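Local coordinates for Card1 endonuclease domain-containing protein (PDB 1XMX) that is of unknown function but probably binds nucleic acid, and carries a Card1-like endonuclease domain of the PDDEXK clan, at residues Q169-Q172 against L173-W177; L254-L257 against V258-V262; D370-T373 against H374-W378. One frame throughout, in Å; residues are numbered along the deposited sequence.

Contact 1 of 3, residues Q169-Q172 against L173-W177; sequences QLYQ and LGERW
The phenol ring of Tyr171 carries Glu175 over one of its faces. CG of Glu175 sits 3.6 Å above the ring plane of Tyr171, offset toward the rim, and makes a CH-pi contact with it. Beyond CG the glutamate chain is extended and crosses the ring at a slant. Its carboxylate plane is turned 33° from the ring plane. CD of Glu175 comes within 3.4 Å of CE2 of Tyr171, and OE2 of Glu175 lies 3.0 Å from OH of Tyr171. CG of Glu175 stands anti to its own carbonyl carbon (chi1 -78°), which brings the chain back over the Tyr171 ring.

The backbone below is regular alpha-helix, with N of Glu175 bonded to O of Tyr171 at 3.0 Å. A water donates to OE1 of Glu175 at 2.9 Å and, weakly, to O of Gln172. The buried side of this helix, 164-179, holds Leu170 and Leu173, which touch helix 243-266, and Trp177, whose NE1 is bonded to Asp224. Glu175 thus offers its aliphatic part to the tyrosine face and keeps one carboxylate oxygen on water, an i to i+4 pairing in which the ring and the water probably limit the glutamate's freedom.

Contact 2 of 3, residues L254-L257 against V258-V262; sequences LETL and VHSTV
The carbonyl oxygen of Leu257 is gripped twice by Thr261, four residues on. N of Thr261 gives the usual alpha-helical bond to O of Leu257 at 2.8 Å, and OG1 of Thr261 adds a shorter one to the same O at 2.7 Å. This is the side-chain-to-backbone bond by which a threonine inside a helix satisfies its hydroxyl on the preceding turn. The two donors reach the oxygen from opposite faces of the carbonyl plane, and OG1 stands 38° out of it. The first torsion explains the reach: OG1 is anti to the carbonyl carbon of Thr261 (chi1 -57°), which turns it back along the helix. The hydroxyl donates to the carbonyl, and this bond helps hold the buried side chain in one rotation.

Leu257 and Thr261 lie side by side and point the same way, toward helix 371-380. There Leu257 touches Leu371, and Thr261 touches Lys372 and Leu375. Leu257 also touches Tyr171 and Ala178 of helix 164-179, so it lies between the two helices. Leu254 and Val258 form another i to i+4 pair, directed at strand 303-310, where both touch Cys309.

Glu255 turns its carboxylate outward from this helix. Its OE2 is hydrogen-bonded to ND2 of Asn278, and its OE1 lies close to Asp295. Thr256 sends OG1 back to O of Glu252. The neighbouring backbone bonds are regular, such as N of Ser260 to O of Thr256 at 2.9 Å. CG2 of Val258 lies against the backbone O of Leu254 at 3.1 Å; between the side chains, CD1 of Leu254 and CG2 of Val258 are 4.4 Å apart.

Contact 3 of 3, residues D370-T373 against H374-W378; sequences DLKT and HLTQW
His374 turns its ring back over the first turn of the helix, toward Asp370. CD2 of His374 lies 3.0 Å from O of Asp370, the same carbonyl oxygen that accepts the backbone N-H of His374 in a nearly straight bond (174°). CG of His374 is anti to its carbonyl carbon (chi1 -63°), and this sends the imidazole toward the helix start. A water in the ring plane, at its edge, lies 2.7 Å from NE2 of His374. The same water donates to OD2 of Asp370, so it joins the two side chains. Asp370 holds the N-cap position, but its side chain makes no capping bond.

Leu375 comes next and lies alongside Leu371, both pointing the same way, with CG of Leu375 3.9 Å from CD1 of Leu371. Both are buried and touch Ile363 of strand 361-363.

Thr376 bonds twice to one carbonyl. Its OG1 donates to O of Lys372 at 2.6 Å, and its N reaches that oxygen from the other face of the carbonyl plane. A second water donates to OG1 of Thr376 and accepts a weak bond from NZ of Lys372.

Gln377 runs slantwise across Thr373, with CG of Gln377 3.1 Å from O of Thr373 and NE2 near CG2; its N bonds to the same O. Trp378 meets His305 edge-to-face and Arg338 in a cation-pi contact. The arrangement is that of an amphipathic helix: the leucines and tryptophan pack on the sheet of the Card1-like endonuclease domain and on helix 243-266, and a water-bridged pair lies on each flank.

The three contacts follow one another along the chain and lie on three helices: contact 1 on 164-179, contact 2 on 243-266 and contact 3 on 371-380. Contact 2 is the middle one. Its centre is about 10 Å from that of contact 1 and about 12 Å from that of contact 3, and it touches both. Contacts 1 and 3 have centres about 17 Å apart and do not touch. Contacts 2 and 3 fall within the Card1-like endonuclease range, and their helices both pack on strand 303-310. Helix 243-266 therefore joins helix 164-179 to the last helix of the endonuclease-like region.

Contact 1 of 3, residues Q169-Q172 against L173-W177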
ATOM      1  N   GLN A 169       2.898 -26.036   2.252  1.00 21.56           N
ATOM      2  CA  GLN A 169       4.059 -26.516   1.498  1.00 21.96           C
ATOM      3  C   GLN A 169       4.771 -25.352   0.797  1.00 22.33           C
ATOM      4  O   GLN A 169       6.001 -25.261   0.864  1.00 21.82           O
ATOM      5  CB  GLN A 169       3.686 -27.543   0.414  1.00 23.32           C
ATOM      6  CG  GLN A 169       3.293 -28.977   0.881  1.00 23.34           C
ATOM      7  CD  GLN A 169       4.162 -29.519   2.010  1.00 24.60           C
ATOM      8  OE1 GLN A 169       3.722 -29.582   3.189  1.00 27.18           O
ATOM      9  NE2 GLN A 169       5.386 -29.859   1.695  1.00 19.06           N
ATOM     10  N   LEU A 170       4.013 -24.461   0.149  1.00 20.33           N
ATOM     11  CA  LEU A 170       4.660 -23.340  -0.559  1.00 21.00           C
ATOM     12  C   LEU A 170       5.281 -22.388   0.423  1.00 20.99           C
ATOM     13  O   LEU A 170       6.370 -21.844   0.177  1.00 21.29           O
ATOM     14  CB  LEU A 170       3.687 -22.597  -1.487  1.00 19.99           C
ATOM     15  CG  LEU A 170       3.189 -23.420  -2.674  1.00 20.99           C
ATOM     16  CD1 LEU A 170       2.403 -22.505  -3.586  1.00 20.83           C
ATOM     17  CD2 LEU A 170       4.341 -24.075  -3.414  1.00 17.96           C
ATOM     18  N   TYR A 171       4.616 -22.213   1.562  1.00 19.81           N
ATOM     19  CA  TYR A 171       5.162 -21.381   2.626  1.00 20.23           C
ATOM     20  C   TYR A 171       6.463 -21.943   3.226  1.00 20.72           C
ATOM     21  O   TYR A 171       7.487 -21.231   3.430  1.00 17.79           O
ATOM     22  CB  TYR A 171       4.110 -21.177   3.732  1.00 24.97           C
ATOM     23  CG  TYR A 171       4.713 -20.605   4.974  1.00 26.09           C
ATOM     24  CD1 TYR A 171       4.996 -19.244   5.065  1.00 25.48           C
ATOM     25  CD2 TYR A 171       5.045 -21.438   6.055  1.00 27.42           C
ATOM     26  CE1 TYR A 171       5.563 -18.694   6.224  1.00 28.17           C
ATOM     27  CE2 TYR A 171       5.623 -20.908   7.236  1.00 27.70           C
ATOM     28  CZ  TYR A 171       5.888 -19.538   7.299  1.00 28.32           C
ATOM     29  OH  TYR A 171       6.460 -19.011   8.446  1.00 28.95           O
ATOM     30  N   GLN A 172       6.447 -23.227   3.538  1.00 20.12           N
ATOM     31  CA  GLN A 172       7.598 -23.781   4.195  1.00 21.82           C
ATOM     32  C   GLN A 172       8.764 -23.882   3.173  1.00 22.67           C
ATOM     33  O   GLN A 172       9.933 -23.708   3.508  1.00 23.07           O
ATOM     34  CB  GLN A 172       7.225 -25.125   4.820  1.00 22.77           C
ATOM     35  CG  GLN A 172       6.040 -25.055   5.762  1.00 24.64           C
ATOM     36  CD  GLN A 172       5.750 -26.373   6.478  1.00 26.05           C
ATOM     37  OE1 GLN A 172       6.026 -27.439   5.954  1.00 26.55           O
ATOM     38  NE2 GLN A 172       5.193 -26.287   7.700  1.00 26.92           N
ATOM     39  N   LEU A 173       8.448 -24.144   1.912  1.00 21.82           N
ATOM     40  CA  LEU A 173       9.490 -24.165   0.906  1.00 21.74           C
ATOM     41  C   LEU A 173      10.193 -22.801   0.844  1.00 21.00           C
ATOM     42  O   LEU A 173      11.420 -22.710   0.793  1.00 20.34           O
ATOM     43  CB  LEU A 173       8.894 -24.508  -0.467  1.00 23.89           C
ATOM     44  CG  LEU A 173       9.106 -25.887  -1.088  1.00 27.39           C
ATOM     45  CD1 LEU A 173       8.583 -25.841  -2.490  1.00 29.03           C
ATOM     46  CD2 LEU A 173      10.576 -26.297  -1.093  1.00 26.14           C
ATOM     47  N   GLY A 174       9.386 -21.739   0.851  1.00 21.38           N
ATOM     48  CA  GLY A 174       9.911 -20.377   0.813  1.00 20.46           C
ATOM     49  C   GLY A 174      10.803 -20.055   1.990  1.00 19.04           C
ATOM     50  O   GLY A 174      11.841 -19.443   1.809  1.00 18.44           O
ATOM     51  N   GLU A 175      10.377 -20.438   3.191  1.00 20.63           N
ATOM     52  CA  GLU A 175      11.190 -20.294   4.422  1.00 26.33           C
ATOM     53  C   GLU A 175      12.601 -20.927   4.230  1.00 24.70           C
ATOM     54  O   GLU A 175      13.625 -20.365   4.640  1.00 24.96           O
ATOM     55  CB  GLU A 175      10.540 -21.037   5.612  1.00 27.44           C
ATOM     56  CG  GLU A 175       9.328 -20.435   6.371  1.00 32.49           C
ATOM     57  CD  GLU A 175       9.003 -21.271   7.693  1.00 34.45           C
ATOM     58  OE1 GLU A 175       8.909 -22.526   7.640  1.00 37.36           O
ATOM     59  OE2 GLU A 175       8.849 -20.703   8.814  1.00 39.24           O
ATOM     60  N   ARG A 176      12.634 -22.123   3.651  1.00 22.50           N
ATOM     61  CA  ARG A 176      13.890 -22.836   3.495  1.00 24.07           C
ATOM     62  C   ARG A 176      14.774 -22.091   2.569  1.00 21.68           C
ATOM     63  O   ARG A 176      15.961 -22.000   2.795  1.00 20.38           O
ATOM     64  CB  ARG A 176      13.722 -24.226   2.869  1.00 25.65           C
ATOM     65  CG  ARG A 176      12.723 -25.189   3.514  1.00 29.28           C
ATOM     66  CD  ARG A 176      12.996 -25.424   4.925  1.00 32.71           C
ATOM     67  NE  ARG A 176      14.324 -25.954   5.234  1.00 36.98           N
ATOM     68  CZ  ARG A 176      15.226 -25.306   5.989  1.00 39.43           C
ATOM     69  NH1 ARG A 176      14.965 -24.067   6.475  1.00 37.74           N
ATOM     70  NH2 ARG A 176      16.400 -25.888   6.247  1.00 39.59           N
ATOM     71  N   TRP A 177      14.198 -21.656   1.464  1.00 21.52           N
ATOM     72  CA  TRP A 177      15.003 -20.993   0.442  1.00 21.83           C
ATOM     73  C   TRP A 177      15.454 -19.622   0.985  1.00 21.32           C
ATOM     74  O   TRP A 177      16.606 -19.260   0.838  1.00 19.86           O
ATOM     75  CB  TRP A 177      14.238 -20.876  -0.869  1.00 20.93           C
ATOM     76  CG  TRP A 177      13.951 -22.267  -1.541  1.00 21.34           C
ATOM     77  CD1 TRP A 177      14.432 -23.502  -1.145  1.00 20.77           C
ATOM     78  CD2 TRP A 177      13.126 -22.513  -2.707  1.00 20.46           C
ATOM     79  NE1 TRP A 177      13.963 -24.489  -1.999  1.00 22.22           N
ATOM     80  CE2 TRP A 177      13.154 -23.913  -2.955  1.00 21.21           C
ATOM     81  CE3 TRP A 177      12.364 -21.686  -3.555  1.00 20.95           C
ATOM     82  CZ2 TRP A 177      12.455 -24.508  -4.020  1.00 21.35           C
ATOM     83  CZ3 TRP A 177      11.645 -22.284  -4.635  1.00 21.06           C
ATOM     84  CH2 TRP A 177      11.716 -23.681  -4.855  1.00 22.63           C
TER
HETATM   85  O   HOH W   1      10.004 -25.028   6.588  0.50 43.79           O

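Contact 2 of 3, residues L254-L257 against V258-V262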
ATOM      1  N   LEU A 254       9.153 -15.811  -3.490  1.00 18.77           N
ATOM      2  CA  LEU A 254       9.619 -14.833  -2.510  1.00 18.97           C
ATOM      3  C   LEU A 254       8.493 -13.875  -2.156  1.00 18.65           C
ATOM      4  O   LEU A 254       8.350 -13.465  -1.010  1.00 21.10           O
ATOM      5  CB  LEU A 254      10.806 -14.058  -3.064  1.00 17.27           C
ATOM      6  CG  LEU A 254      11.297 -12.964  -2.119  1.00 17.70           C
ATOM      7  CD1 LEU A 254      11.788 -13.486  -0.736  1.00 15.48           C
ATOM      8  CD2 LEU A 254      12.405 -12.199  -2.819  1.00 19.17           C
ATOM      9  N   GLU A 255       7.683 -13.513  -3.132  1.00 17.78           N
ATOM     10  CA  GLU A 255       6.543 -12.603  -2.863  1.00 19.98           C
ATOM     11  C   GLU A 255       5.431 -13.388  -2.132  1.00 18.68           C
ATOM     12  O   GLU A 255       4.704 -12.837  -1.340  1.00 18.89           O
ATOM     13  CB  GLU A 255       6.023 -11.965  -4.146  1.00 18.52           C
ATOM     14  CG  GLU A 255       5.631 -13.002  -5.239  1.00 22.61           C
ATOM     15  CD  GLU A 255       5.275 -12.359  -6.571  1.00 24.32           C
ATOM     16  OE1 GLU A 255       5.633 -11.187  -6.821  1.00 29.72           O
ATOM     17  OE2 GLU A 255       4.653 -13.011  -7.406  1.00 27.50           O
ATOM     18  N   THR A 256       5.251 -14.646  -2.491  1.00 17.84           N
ATOM     19  CA  THR A 256       4.340 -15.529  -1.792  1.00 18.55           C
ATOM     20  C   THR A 256       4.690 -15.695  -0.315  1.00 17.16           C
ATOM     21  O   THR A 256       3.796 -15.666   0.528  1.00 18.44           O
ATOM     22  CB  THR A 256       4.362 -16.932  -2.448  1.00 20.11           C
ATOM     23  OG1 THR A 256       3.948 -16.814  -3.812  1.00 21.05           O
ATOM     24  CG2 THR A 256       3.372 -17.852  -1.749  1.00 21.84           C
ATOM     25  N   LEU A 257       5.980 -15.920  -0.024  1.00 15.67           N
ATOM     26  CA  LEU A 257       6.536 -15.978   1.332  1.00 16.22           C
ATOM     27  C   LEU A 257       6.320 -14.636   2.082  1.00 16.01           C
ATOM     28  O   LEU A 257       5.884 -14.606   3.244  1.00 14.17           O
ATOM     29  CB  LEU A 257       8.040 -16.305   1.278  1.00 17.17           C
ATOM     30  CG  LEU A 257       8.764 -16.173   2.633  1.00 19.26           C
ATOM     31  CD1 LEU A 257       8.371 -17.249   3.644  1.00 16.29           C
ATOM     32  CD2 LEU A 257      10.264 -16.142   2.373  1.00 19.22           C
ATOM     33  N   VAL A 258       6.620 -13.523   1.413  1.00 16.69           N
ATOM     34  CA  VAL A 258       6.430 -12.242   2.052  1.00 16.47           C
ATOM     35  C   VAL A 258       4.938 -12.009   2.343  1.00 17.89           C
ATOM     36  O   VAL A 258       4.577 -11.561   3.424  1.00 20.08           O
ATOM     37  CB  VAL A 258       6.951 -11.070   1.227  1.00 16.90           C
ATOM     38  CG1 VAL A 258       6.498  -9.720   1.909  1.00 13.71           C
ATOM     39  CG2 VAL A 258       8.500 -11.184   1.052  1.00 15.46           C
ATOM     40  N   HIS A 259       4.073 -12.310   1.398  1.00 16.33           N
ATOM     41  CA  HIS A 259       2.662 -12.172   1.657  1.00 18.00           C
ATOM     42  C   HIS A 259       2.202 -13.052   2.834  1.00 18.10           C
ATOM     43  O   HIS A 259       1.447 -12.616   3.700  1.00 17.66           O
ATOM     44  CB  HIS A 259       1.888 -12.477   0.397  1.00 19.59           C
ATOM     45  CG  HIS A 259       0.407 -12.409   0.561  1.00 20.67           C
ATOM     46  ND1 HIS A 259      -0.272 -11.215   0.754  1.00 21.62           N
ATOM     47  CD2 HIS A 259      -0.530 -13.388   0.549  1.00 19.94           C
ATOM     48  CE1 HIS A 259      -1.568 -11.463   0.828  1.00 21.09           C
ATOM     49  NE2 HIS A 259      -1.748 -12.771   0.708  1.00 22.65           N
ATOM     50  N   SER A 260       2.649 -14.294   2.833  1.00 17.90           N
ATOM     51  CA  SER A 260       2.308 -15.236   3.883  1.00 18.26           C
ATOM     52  C   SER A 260       2.823 -14.792   5.264  1.00 20.05           C
ATOM     53  O   SER A 260       2.190 -15.063   6.261  1.00 21.03           O
ATOM     54  CB  SER A 260       2.878 -16.598   3.525  1.00 18.25           C
ATOM     55  OG  SER A 260       2.083 -17.201   2.507  1.00 17.91           O
ATOM     56  N   THR A 261       4.010 -14.199   5.303  1.00 19.06           N
ATOM     57  CA  THR A 261       4.598 -13.645   6.522  1.00 20.98           C
ATOM     58  C   THR A 261       3.856 -12.396   7.059  1.00 21.57           C
ATOM     59  O   THR A 261       3.646 -12.264   8.263  1.00 22.98           O
ATOM     60  CB  THR A 261       6.081 -13.315   6.248  1.00 21.31           C
ATOM     61  OG1 THR A 261       6.699 -14.525   5.822  1.00 18.52           O
ATOM     62  CG2 THR A 261       6.799 -12.760   7.466  1.00 18.09           C
ATOM     63  N   VAL A 262       3.452 -11.504   6.161  1.00 20.57           N
ATOM     64  CA  VAL A 262       2.660 -10.375   6.521  1.00 19.54           C
ATOM     65  C   VAL A 262       1.372 -10.842   7.165  1.00 20.12           C
ATOM     66  O   VAL A 262       0.921 -10.259   8.172  1.00 20.44           O
ATOM     67  CB  VAL A 262       2.337  -9.456   5.299  1.00 19.77           C
ATOM     68  CG1 VAL A 262       1.288  -8.365   5.726  1.00 16.07           C
ATOM     69  CG2 VAL A 262       3.596  -8.774   4.768  1.00 18.50           C
TER

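Contact 3 of 3, residues D370-T373 against H374-W378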
ATOM      1  N   ASP A 370      15.699 -13.501   8.890  1.00 26.13           N
ATOM      2  CA  ASP A 370      14.852 -12.835   9.874  1.00 24.08           C
ATOM      3  C   ASP A 370      13.719 -12.017   9.235  1.00 22.53           C
ATOM      4  O   ASP A 370      13.426 -10.922   9.649  1.00 22.32           O
ATOM      5  CB  ASP A 370      15.736 -11.992  10.716  1.00 25.76           C
ATOM      6  CG  ASP A 370      16.716 -12.832  11.488  1.00 29.14           C
ATOM      7  OD1 ASP A 370      16.278 -13.647  12.327  1.00 30.77           O
ATOM      8  OD2 ASP A 370      17.922 -12.715  11.234  1.00 30.52           O
ATOM      9  N   LEU A 371      13.125 -12.558   8.185  1.00 21.05           N
ATOM     10  CA  LEU A 371      12.190 -11.793   7.364  1.00 20.96           C
ATOM     11  C   LEU A 371      11.076 -11.308   8.284  1.00 20.51           C
ATOM     12  O   LEU A 371      10.675 -10.172   8.243  1.00 21.62           O
ATOM     13  CB  LEU A 371      11.620 -12.672   6.233  1.00 16.63           C
ATOM     14  CG  LEU A 371      10.548 -12.109   5.280  1.00 18.52           C
ATOM     15  CD1 LEU A 371      10.992 -10.801   4.543  1.00 18.84           C
ATOM     16  CD2 LEU A 371      10.076 -13.131   4.291  1.00 18.89           C
ATOM     17  N   LYS A 372      10.590 -12.188   9.136  1.00 20.74           N
ATOM     18  CA  LYS A 372       9.376 -11.883   9.857  1.00 20.03           C
ATOM     19  C   LYS A 372       9.627 -10.753  10.881  1.00 20.17           C
ATOM     20  O   LYS A 372       8.807  -9.871  11.031  1.00 20.06           O
ATOM     21  CB  LYS A 372       8.784 -13.144  10.492  1.00 19.57           C
ATOM     22  CG  LYS A 372       7.569 -12.836  11.385  1.00 22.75           C
ATOM     23  CD  LYS A 372       6.740 -14.079  11.538  1.00 26.27           C
ATOM     24  CE  LYS A 372       6.518 -14.420  12.995  1.00 29.30           C
ATOM     25  NZ  LYS A 372       5.334 -13.619  13.461  1.00 31.61           N
ATOM     26  N   THR A 373      10.770 -10.777  11.542  1.00 19.82           N
ATOM     27  CA  THR A 373      11.180  -9.730  12.461  1.00 21.86           C
ATOM     28  C   THR A 373      11.427  -8.365  11.790  1.00 22.65           C
ATOM     29  O   THR A 373      10.967  -7.324  12.285  1.00 21.75           O
ATOM     30  CB  THR A 373      12.408 -10.186  13.247  1.00 23.36           C
ATOM     31  OG1 THR A 373      11.984 -11.240  14.111  1.00 26.48           O
ATOM     32  CG2 THR A 373      12.994  -9.097  14.064  1.00 22.42           C
ATOM     33  N   HIS A 374      12.138  -8.366  10.667  1.00 21.45           N
ATOM     34  CA  HIS A 374      12.405  -7.116   9.947  1.00 19.12           C
ATOM     35  C   HIS A 374      11.122  -6.530   9.384  1.00 16.75           C
ATOM     36  O   HIS A 374      10.954  -5.334   9.385  1.00 18.68           O
ATOM     37  CB  HIS A 374      13.427  -7.314   8.845  1.00 20.17           C
ATOM     38  CG  HIS A 374      14.769  -7.742   9.335  1.00 22.69           C
ATOM     39  ND1 HIS A 374      15.543  -6.963  10.162  1.00 24.55           N
ATOM     40  CD2 HIS A 374      15.494  -8.865   9.100  1.00 23.16           C
ATOM     41  CE1 HIS A 374      16.689  -7.579  10.413  1.00 24.79           C
ATOM     42  NE2 HIS A 374      16.684  -8.731   9.777  1.00 22.51           N
ATOM     43  N   LEU A 375      10.200  -7.362   8.937  1.00 16.76           N
ATOM     44  CA  LEU A 375       8.926  -6.878   8.478  1.00 16.60           C
ATOM     45  C   LEU A 375       8.103  -6.293   9.636  1.00 18.65           C
ATOM     46  O   LEU A 375       7.425  -5.279   9.481  1.00 21.06           O
ATOM     47  CB  LEU A 375       8.172  -8.001   7.773  1.00 15.10           C
ATOM     48  CG  LEU A 375       8.501  -8.386   6.295  1.00 15.58           C
ATOM     49  CD1 LEU A 375       7.561  -9.412   5.762  1.00 11.08           C
ATOM     50  CD2 LEU A 375       8.428  -7.127   5.406  1.00 14.21           C
ATOM     51  N   THR A 376       8.147  -6.952  10.788  1.00 18.56           N
ATOM     52  CA  THR A 376       7.472  -6.483  11.996  1.00 19.98           C
ATOM     53  C   THR A 376       8.029  -5.131  12.374  1.00 19.05           C
ATOM     54  O   THR A 376       7.297  -4.200  12.586  1.00 22.72           O
ATOM     55  CB  THR A 376       7.632  -7.507  13.188  1.00 19.74           C
ATOM     56  OG1 THR A 376       7.178  -8.804  12.783  1.00 19.42           O
ATOM     57  CG2 THR A 376       6.752  -7.080  14.407  1.00 19.89           C
ATOM     58  N   GLN A 377       9.332  -5.012  12.433  1.00 19.06           N
ATOM     59  CA  GLN A 377       9.928  -3.740  12.732  1.00 19.57           C
ATOM     60  C   GLN A 377       9.440  -2.641  11.796  1.00 19.09           C
ATOM     61  O   GLN A 377       9.095  -1.547  12.273  1.00 19.74           O
ATOM     62  CB  GLN A 377      11.440  -3.853  12.709  1.00 19.12           C
ATOM     63  CG  GLN A 377      11.920  -4.822  13.805  1.00 22.84           C
ATOM     64  CD  GLN A 377      13.413  -5.134  13.741  1.00 24.03           C
ATOM     65  OE1 GLN A 377      14.063  -5.005  12.689  1.00 25.60           O
ATOM     66  NE2 GLN A 377      13.940  -5.614  14.832  1.00 23.29           N
ATOM     67  N   TRP A 378       9.355  -2.932  10.492  1.00 16.75           N
ATOM     68  CA  TRP A 378       9.009  -1.920   9.479  1.00 15.34           C
ATOM     69  C   TRP A 378       7.587  -1.493   9.757  1.00 17.19           C
ATOM     70  O   TRP A 378       7.290  -0.269   9.781  1.00 15.01           O
ATOM     71  CB  TRP A 378       9.080  -2.481   8.064  1.00 14.16           C
ATOM     72  CG  TRP A 378       8.912  -1.480   6.943  1.00 11.70           C
ATOM     73  CD1 TRP A 378       9.553  -0.275   6.800  1.00 10.47           C
ATOM     74  CD2 TRP A 378       8.082  -1.644   5.793  1.00 12.13           C
ATOM     75  NE1 TRP A 378       9.100   0.368   5.636  1.00 10.91           N
ATOM     76  CE2 TRP A 378       8.220  -0.480   4.997  1.00 11.22           C
ATOM     77  CE3 TRP A 378       7.212  -2.652   5.360  1.00 11.27           C
ATOM     78  CZ2 TRP A 378       7.547  -0.333   3.796  1.00 11.90           C
ATOM     79  CZ3 TRP A 378       6.528  -2.481   4.190  1.00 10.96           C
ATOM     80  CH2 TRP A 378       6.724  -1.336   3.402  1.00 11.40           C
TER
HETATM   81  O   HOH W   2      18.925 -10.084  10.290  1.00 28.31           O
HETATM   82  O   HOH W   3       5.459 -10.531  14.580  1.00 30.14           O